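Local structure of putative thioesterase II (Thermobifida fusca, 3BBJ) at residues A198-V210 against S237-V251. The protein is a putative thioesterase II with two hotdog domains of the acyl-CoA thioesterase family, and so probably hydrolyses acyl thioesters. Numbering follows the deposited sequence.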
ATOM      1  N   ALA A 198       3.543   6.744  13.927  1.00 43.61           N
ATOM      2  CA  ALA A 198       4.324   5.554  14.289  1.00 42.67           C
ATOM      3  C   ALA A 198       4.874   4.817  13.078  1.00 43.65           C
ATOM      4  O   ALA A 198       6.037   4.458  13.053  1.00 46.25           O
ATOM      5  CB  ALA A 198       3.480   4.620  15.137  1.00 40.84           C
ATOM      6  N   VAL A 199       4.056   4.625  12.053  1.00 44.82           N
ATOM      7  CA  VAL A 199       4.470   3.877  10.867  1.00 45.28           C
ATOM      8  C   VAL A 199       5.634   4.552  10.123  1.00 45.86           C
ATOM      9  O   VAL A 199       6.310   3.905   9.321  1.00 45.54           O
ATOM     10  CB  VAL A 199       3.284   3.669   9.858  1.00 41.95           C
ATOM     11  CG1 VAL A 199       2.075   3.080  10.529  1.00 45.95           C
ATOM     12  CG2 VAL A 199       2.884   4.959   9.212  1.00 43.64           C
ATOM     13  N   ASP A 200       5.816   5.854  10.355  1.00 47.78           N
ATOM     14  CA  ASP A 200       6.889   6.648   9.743  1.00 48.21           C
ATOM     15  C   ASP A 200       7.810   7.256  10.793  1.00 46.75           C
ATOM     16  O   ASP A 200       8.488   8.241  10.520  1.00 47.81           O
ATOM     17  CB  ASP A 200       6.312   7.802   8.896  1.00 47.89           C
ATOM     18  CG  ASP A 200       7.356   8.427   7.957  1.00 51.21           C
ATOM     19  OD1 ASP A 200       8.205   7.692   7.402  1.00 56.53           O
ATOM     20  OD2 ASP A 200       7.317   9.648   7.751  1.00 51.00           O
ATOM     21  N   ALA A 201       7.856   6.671  11.983  1.00 45.95           N
ATOM     22  CA  ALA A 201       8.669   7.245  13.061  1.00 46.21           C
ATOM     23  C   ALA A 201      10.002   6.521  13.282  1.00 47.87           C
ATOM     24  O   ALA A 201      10.680   6.780  14.293  1.00 47.76           O
ATOM     25  CB  ALA A 201       7.857   7.280  14.373  1.00 43.55           C
ATOM     26  N   LEU A 202      10.384   5.640  12.347  1.00 47.59           N
ATOM     27  CA  LEU A 202      11.610   4.838  12.513  1.00 48.35           C
ATOM     28  C   LEU A 202      12.708   5.220  11.518  1.00 47.50           C
ATOM     29  O   LEU A 202      12.441   5.904  10.524  1.00 47.89           O
ATOM     30  CB  LEU A 202      11.291   3.358  12.330  1.00 50.49           C
ATOM     31  CG  LEU A 202      10.015   2.781  12.932  1.00 49.05           C
ATOM     32  CD1 LEU A 202       9.665   1.488  12.173  1.00 49.02           C
ATOM     33  CD2 LEU A 202      10.173   2.556  14.457  1.00 43.16           C
ATOM     34  N   PRO A 203      13.960   4.778  11.778  1.00 49.27           N
ATOM     35  CA  PRO A 203      15.046   5.087  10.834  1.00 48.27           C
ATOM     36  C   PRO A 203      14.721   4.513   9.471  1.00 48.38           C
ATOM     37  O   PRO A 203      14.236   3.378   9.385  1.00 49.88           O
ATOM     38  CB  PRO A 203      16.266   4.377  11.432  1.00 46.10           C
ATOM     39  CG  PRO A 203      15.952   4.151  12.838  1.00 47.56           C
ATOM     40  CD  PRO A 203      14.457   4.021  12.946  1.00 49.00           C
ATOM     41  N   PRO A 204      14.895   5.308   8.411  1.00 47.91           N
ATOM     42  CA  PRO A 204      14.670   4.761   7.081  1.00 47.69           C
ATOM     43  C   PRO A 204      15.478   3.478   6.877  1.00 47.82           C
ATOM     44  O   PRO A 204      16.685   3.464   7.122  1.00 47.90           O
ATOM     45  CB  PRO A 204      15.121   5.893   6.162  1.00 45.82           C
ATOM     46  CG  PRO A 204      14.830   7.123   6.953  1.00 47.26           C
ATOM     47  CD  PRO A 204      15.200   6.747   8.364  1.00 48.57           C
ATOM     48  N   ILE A 205      14.796   2.413   6.458  1.00 48.48           N
ATOM     49  CA  ILE A 205      15.409   1.087   6.305  1.00 48.53           C
ATOM     50  C   ILE A 205      16.560   1.065   5.265  1.00 47.76           C
ATOM     51  O   ILE A 205      17.495   0.252   5.342  1.00 46.02           O
ATOM     52  CB  ILE A 205      14.316   0.024   5.969  1.00 48.21           C
ATOM     53  CG1 ILE A 205      14.840  -1.394   6.219  1.00 45.75           C
ATOM     54  CG2 ILE A 205      13.789   0.216   4.547  1.00 46.32           C
ATOM     55  CD1 ILE A 205      15.189  -1.661   7.659  1.00 42.96           C
ATOM     56  N   VAL A 206      16.507   1.994   4.326  1.00 47.29           N
ATOM     57  CA  VAL A 206      17.504   2.072   3.284  1.00 48.60           C
ATOM     58  C   VAL A 206      18.897   2.397   3.819  1.00 49.94           C
ATOM     59  O   VAL A 206      19.894   2.072   3.181  1.00 50.10           O
ATOM     60  CB  VAL A 206      17.109   3.113   2.191  1.00 48.77           C
ATOM     61  CG1 VAL A 206      17.084   4.570   2.756  1.00 48.36           C
ATOM     62  CG2 VAL A 206      18.039   3.005   1.014  1.00 49.03           C
ATOM     63  N   SER A 207      18.957   3.035   4.983  1.00 52.00           N
ATOM     64  CA  SER A 207      20.216   3.407   5.586  1.00 52.88           C
ATOM     65  C   SER A 207      21.068   2.175   5.851  1.00 54.28           C
ATOM     66  O   SER A 207      22.281   2.282   5.874  1.00 55.42           O
ATOM     67  CB  SER A 207      19.970   4.193   6.870  1.00 52.86           C
ATOM     68  OG  SER A 207      19.316   3.394   7.831  1.00 51.08           O
ATOM     69  N   LEU A 208      20.432   1.016   6.034  1.00 54.29           N
ATOM     70  CA  LEU A 208      21.140  -0.247   6.276  1.00 55.20           C
ATOM     71  C   LEU A 208      21.747  -0.892   5.033  1.00 57.05           C
ATOM     72  O   LEU A 208      22.462  -1.875   5.160  1.00 58.94           O
ATOM     73  CB  LEU A 208      20.182  -1.271   6.877  1.00 54.31           C
ATOM     74  CG  LEU A 208      19.635  -0.956   8.258  1.00 52.78           C
ATOM     75  CD1 LEU A 208      18.688  -2.060   8.659  1.00 42.33           C
ATOM     76  CD2 LEU A 208      20.775  -0.790   9.259  1.00 49.27           C
ATOM     77  N   LEU A 209      21.478  -0.333   3.854  1.00 58.65           N
ATOM     78  CA  LEU A 209      21.795  -0.980   2.566  1.00 59.05           C
ATOM     79  C   LEU A 209      22.633  -0.154   1.578  1.00 59.48           C
ATOM     80  O   LEU A 209      23.556  -0.683   0.960  1.00 61.79           O
ATOM     81  CB  LEU A 209      20.480  -1.356   1.876  1.00 57.60           C
ATOM     82  CG  LEU A 209      19.492  -2.159   2.735  1.00 62.09           C
ATOM     83  CD1 LEU A 209      18.086  -2.112   2.174  1.00 55.16           C
ATOM     84  CD2 LEU A 209      19.975  -3.604   2.905  1.00 63.56           C
ATOM     85  N   VAL A 210      22.258   1.104   1.354  1.00 56.75           N
ATOM     86  CA  VAL A 210      23.064   2.019   0.528  1.00 55.33           C
ATOM     87  C   VAL A 210      23.401   3.223   1.413  1.00 55.99           C
ATOM     88  O   VAL A 210      22.905   3.319   2.546  1.00 56.30           O
ATOM     89  CB  VAL A 210      22.373   2.421  -0.813  1.00 53.38           C
ATOM     90  CG1 VAL A 210      21.967   1.161  -1.593  1.00 58.44           C
ATOM     91  CG2 VAL A 210      21.146   3.317  -0.590  1.00 56.12           C
ATOM     92  N   SER A 237      10.681  -3.515  10.788  1.00 46.27           N
ATOM     93  CA  SER A 237      10.864  -2.817   9.506  1.00 45.76           C
ATOM     94  C   SER A 237      11.741  -3.630   8.577  1.00 44.87           C
ATOM     95  O   SER A 237      12.792  -4.069   8.971  1.00 47.10           O
ATOM     96  CB  SER A 237      11.497  -1.454   9.714  1.00 45.06           C
ATOM     97  OG  SER A 237      11.587  -0.812   8.460  1.00 49.92           O
ATOM     98  N   THR A 238      11.303  -3.827   7.340  1.00 45.27           N
ATOM     99  CA  THR A 238      12.038  -4.626   6.387  1.00 44.70           C
ATOM    100  C   THR A 238      11.985  -3.997   5.006  1.00 44.77           C
ATOM    101  O   THR A 238      11.245  -3.049   4.773  1.00 44.06           O
ATOM    102  CB  THR A 238      11.501  -6.076   6.334  1.00 45.26           C
ATOM    103  OG1 THR A 238      10.206  -6.098   5.743  1.00 47.79           O
ATOM    104  CG2 THR A 238      11.418  -6.655   7.719  1.00 46.24           C
ATOM    105  N   CYS A 239      12.787  -4.553   4.107  1.00 45.22           N
ATOM    106  CA  CYS A 239      12.921  -4.066   2.750  1.00 45.80           C
ATOM    107  C   CYS A 239      13.284  -5.244   1.874  1.00 44.57           C
ATOM    108  O   CYS A 239      14.170  -6.028   2.221  1.00 46.39           O
ATOM    109  CB  CYS A 239      14.028  -3.008   2.681  1.00 48.16           C
ATOM    110  SG  CYS A 239      14.505  -2.547   1.010  1.00 46.35           S
ATOM    111  N   ALA A 240      12.578  -5.394   0.759  1.00 43.97           N
ATOM    112  CA  ALA A 240      12.827  -6.511  -0.172  1.00 44.42           C
ATOM    113  C   ALA A 240      13.703  -6.111  -1.351  1.00 44.46           C
ATOM    114  O   ALA A 240      14.385  -6.960  -1.913  1.00 43.88           O
ATOM    115  CB  ALA A 240      11.495  -7.133  -0.662  1.00 41.26           C
ATOM    116  N   LEU A 241      13.712  -4.833  -1.727  1.00 46.12           N
ATOM    117  CA  LEU A 241      14.517  -4.427  -2.881  1.00 46.59           C
ATOM    118  C   LEU A 241      14.921  -2.953  -2.899  1.00 46.65           C
ATOM    119  O   LEU A 241      14.105  -2.063  -2.657  1.00 44.98           O
ATOM    120  CB  LEU A 241      13.757  -4.748  -4.185  1.00 47.78           C
ATOM    121  CG  LEU A 241      14.476  -4.505  -5.534  1.00 45.48           C
ATOM    122  CD1 LEU A 241      15.540  -5.548  -5.752  1.00 50.78           C
ATOM    123  CD2 LEU A 241      13.528  -4.538  -6.694  1.00 45.92           C
ATOM    124  N   VAL A 242      16.198  -2.713  -3.192  1.00 46.64           N
ATOM    125  CA  VAL A 242      16.685  -1.379  -3.480  1.00 45.88           C
ATOM    126  C   VAL A 242      17.188  -1.484  -4.919  1.00 47.62           C
ATOM    127  O   VAL A 242      18.080  -2.289  -5.191  1.00 48.70           O
ATOM    128  CB  VAL A 242      17.827  -0.968  -2.565  1.00 46.14           C
ATOM    129  CG1 VAL A 242      18.372   0.360  -3.006  1.00 43.05           C
ATOM    130  CG2 VAL A 242      17.369  -0.932  -1.106  1.00 42.69           C
ATOM    131  N   SER A 243      16.595  -0.721  -5.840  1.00 47.64           N
ATOM    132  CA  SER A 243      16.970  -0.795  -7.249  1.00 49.19           C
ATOM    133  C   SER A 243      16.537   0.473  -8.012  1.00 50.29           C
ATOM    134  O   SER A 243      15.399   0.924  -7.878  1.00 50.09           O
ATOM    135  CB  SER A 243      16.385  -2.070  -7.893  1.00 50.96           C
ATOM    136  OG  SER A 243      16.799  -2.256  -9.267  1.00 51.15           O
ATOM    137  N   ASP A 244      17.468   1.036  -8.786  1.00 49.05           N
ATOM    138  CA  ASP A 244      17.261   2.276  -9.535  1.00 48.76           C
ATOM    139  C   ASP A 244      16.862   3.426  -8.587  1.00 48.27           C
ATOM    140  O   ASP A 244      16.055   4.292  -8.938  1.00 47.98           O
ATOM    141  CB  ASP A 244      16.225   2.051 -10.648  1.00 51.56           C
ATOM    142  CG  ASP A 244      16.172   3.188 -11.667  1.00 52.65           C
ATOM    143  OD1 ASP A 244      17.203   3.841 -11.953  1.00 58.64           O
ATOM    144  OD2 ASP A 244      15.069   3.409 -12.200  1.00 60.56           O
ATOM    145  N   GLY A 245      17.454   3.420  -7.392  1.00 46.15           N
ATOM    146  CA  GLY A 245      17.217   4.446  -6.381  1.00 46.62           C
ATOM    147  C   GLY A 245      15.969   4.265  -5.539  1.00 45.52           C
ATOM    148  O   GLY A 245      15.776   4.968  -4.539  1.00 47.63           O
ATOM    149  N   TRP A 246      15.129   3.327  -5.940  1.00 43.97           N
ATOM    150  CA  TRP A 246      13.864   3.055  -5.280  1.00 43.43           C
ATOM    151  C   TRP A 246      14.024   1.989  -4.209  1.00 43.15           C
ATOM    152  O   TRP A 246      14.784   1.041  -4.372  1.00 42.02           O
ATOM    153  CB  TRP A 246      12.829   2.589  -6.306  1.00 42.24           C
ATOM    154  CG  TRP A 246      12.432   3.666  -7.271  1.00 44.78           C
ATOM    155  CD1 TRP A 246      12.965   3.905  -8.495  1.00 47.18           C
ATOM    156  CD2 TRP A 246      11.413   4.663  -7.081  1.00 47.54           C
ATOM    157  NE1 TRP A 246      12.354   4.992  -9.079  1.00 47.01           N
ATOM    158  CE2 TRP A 246      11.399   5.472  -8.228  1.00 47.75           C
ATOM    159  CE3 TRP A 246      10.520   4.953  -6.046  1.00 43.39           C
ATOM    160  CZ2 TRP A 246      10.515   6.537  -8.375  1.00 51.55           C
ATOM    161  CZ3 TRP A 246       9.658   6.014  -6.190  1.00 45.19           C
ATOM    162  CH2 TRP A 246       9.649   6.787  -7.341  1.00 45.62           C
ATOM    163  N   PHE A 247      13.324   2.164  -3.095  1.00 43.13           N
ATOM    164  CA  PHE A 247      13.276   1.126  -2.059  1.00 42.37           C
ATOM    165  C   PHE A 247      11.881   1.034  -1.450  1.00 42.63           C
ATOM    166  O   PHE A 247      11.110   2.003  -1.460  1.00 42.23           O
ATOM    167  CB  PHE A 247      14.330   1.356  -0.964  1.00 40.71           C
ATOM    168  CG  PHE A 247      14.123   2.609  -0.165  1.00 41.09           C
ATOM    169  CD1 PHE A 247      14.605   3.828  -0.624  1.00 36.27           C
ATOM    170  CD2 PHE A 247      13.479   2.567   1.067  1.00 42.93           C
ATOM    171  CE1 PHE A 247      14.411   4.977   0.089  1.00 39.81           C
ATOM    172  CE2 PHE A 247      13.290   3.732   1.809  1.00 45.92           C
ATOM    173  CZ  PHE A 247      13.749   4.940   1.321  1.00 46.39           C
ATOM    174  N   ASP A 248      11.572  -0.155  -0.941  1.00 42.75           N
ATOM    175  CA  ASP A 248      10.340  -0.391  -0.193  1.00 43.42           C
ATOM    176  C   ASP A 248      10.670  -0.495   1.308  1.00 44.19           C
ATOM    177  O   ASP A 248      11.637  -1.163   1.696  1.00 43.82           O
ATOM    178  CB  ASP A 248       9.630  -1.658  -0.675  1.00 43.53           C
ATOM    179  CG  ASP A 248      10.475  -2.918  -0.497  1.00 46.35           C
ATOM    180  OD1 ASP A 248      11.528  -3.016  -1.157  1.00 47.62           O
ATOM    181  OD2 ASP A 248      10.082  -3.815   0.277  1.00 43.76           O
ATOM    182  N   GLU A 249       9.880   0.180   2.142  1.00 44.12           N
ATOM    183  CA  GLU A 249      10.006   0.074   3.607  1.00 43.94           C
ATOM    184  C   GLU A 249       8.696  -0.467   4.154  1.00 44.28           C
ATOM    185  O   GLU A 249       7.661   0.174   4.083  1.00 46.06           O
ATOM    186  CB  GLU A 249      10.337   1.432   4.220  1.00 43.24           C
ATOM    187  CG  GLU A 249      10.481   1.472   5.736  1.00 44.98           C
ATOM    188  CD  GLU A 249      10.902   2.866   6.255  1.00 48.28           C
ATOM    189  OE1 GLU A 249      11.934   3.412   5.772  1.00 48.94           O
ATOM    190  OE2 GLU A 249      10.210   3.410   7.156  1.00 48.87           O
ATOM    191  N   ASN A 250       8.756  -1.646   4.726  1.00 44.76           N
ATOM    192  CA  ASN A 250       7.574  -2.337   5.207  1.00 45.26           C
ATOM    193  C   ASN A 250       7.585  -2.329   6.724  1.00 45.47           C
ATOM    194  O   ASN A 250       8.457  -2.944   7.316  1.00 43.99           O
ATOM    195  CB  ASN A 250       7.619  -3.762   4.686  1.00 45.06           C
ATOM    196  CG  ASN A 250       7.967  -3.807   3.221  1.00 49.29           C
ATOM    197  OD1 ASN A 250       7.298  -3.178   2.427  1.00 56.92           O
ATOM    198  ND2 ASN A 250       9.044  -4.513   2.858  1.00 52.24           N
ATOM    199  N   VAL A 251       6.614  -1.647   7.345  1.00 45.28           N
ATOM    200  CA  VAL A 251       6.566  -1.541   8.800  1.00 45.99           C
ATOM    201  C   VAL A 251       5.285  -2.176   9.363  1.00 46.09           C
ATOM    202  O   VAL A 251       4.180  -1.836   8.973  1.00 47.03           O
ATOM    203  CB  VAL A 251       6.677  -0.039   9.250  1.00 46.31           C
ATOM    204  CG1 VAL A 251       6.458   0.110  10.758  1.00 46.98           C
ATOM    205  CG2 VAL A 251       8.015   0.568   8.823  1.00 42.87           C
TER
HETATM  206  O   HOH W   1       7.529   3.645   6.881  1.00 38.19           O
HETATM  207  O   HOH W   2      10.066   5.878   8.368  1.00 53.25           O
HETATM  208  O   HOH W   3      12.108   1.928   8.853  1.00 44.49           O
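One face of the Phe247 ring is covered by Val206, whose CB stands 3.6 Å from the ring centroid and only 2° off the normal, a CH-pi contact; Ile205 CG2 approaches the same ring obliquely. Val206 CG1 lies between backbone N and carbonyl carbon (chi1 65°), which carries it over the far end of the ring, 3.6 Å from Phe247 CZ. In this C-terminal hotdog domain, the loop that follows helix 191-198, with its 3-10 turn 205-208, lies across one face of the antiparallel hairpin formed by strands 233-243 and 246-254. With the ring of Phe247 cut back to an alanine, Val206 CB and CG1 would probably lose the surface they rest on, and a gap would open under the 3-10 turn.

Ile205 makes the largest contact of any loop residue. Its CG2 rests on the hairpin where the two strands lie side by side, touching both, 3.7 Å from Cys239 CB and equally near Glu249 CB, while CD1 swings out to Ser237. Further along, Leu209 CD1 bridges Cys239 SG and Val242 CG2; at the other end, Leu202 and Val251 meet tip to tip. On the hairpin's opposite face Asp248 takes the backbone N-H groups of Ala240 and Leu241 and forms a salt bridge with Arg225 of the second subunit.

The buried polar centre is the Glu249 carboxylate, carried toward the loop by an extended chain, CG anti to the backbone N. Water 1 joins its OE2 to Val199 O, and water 2 lies between OE2 and Asp200 OD1, which also takes a hydrogen bond from Gln266. OE1 instead receives Ile205 N at 3.1 Å, fairly straight at 162° but from above the carboxylate plane.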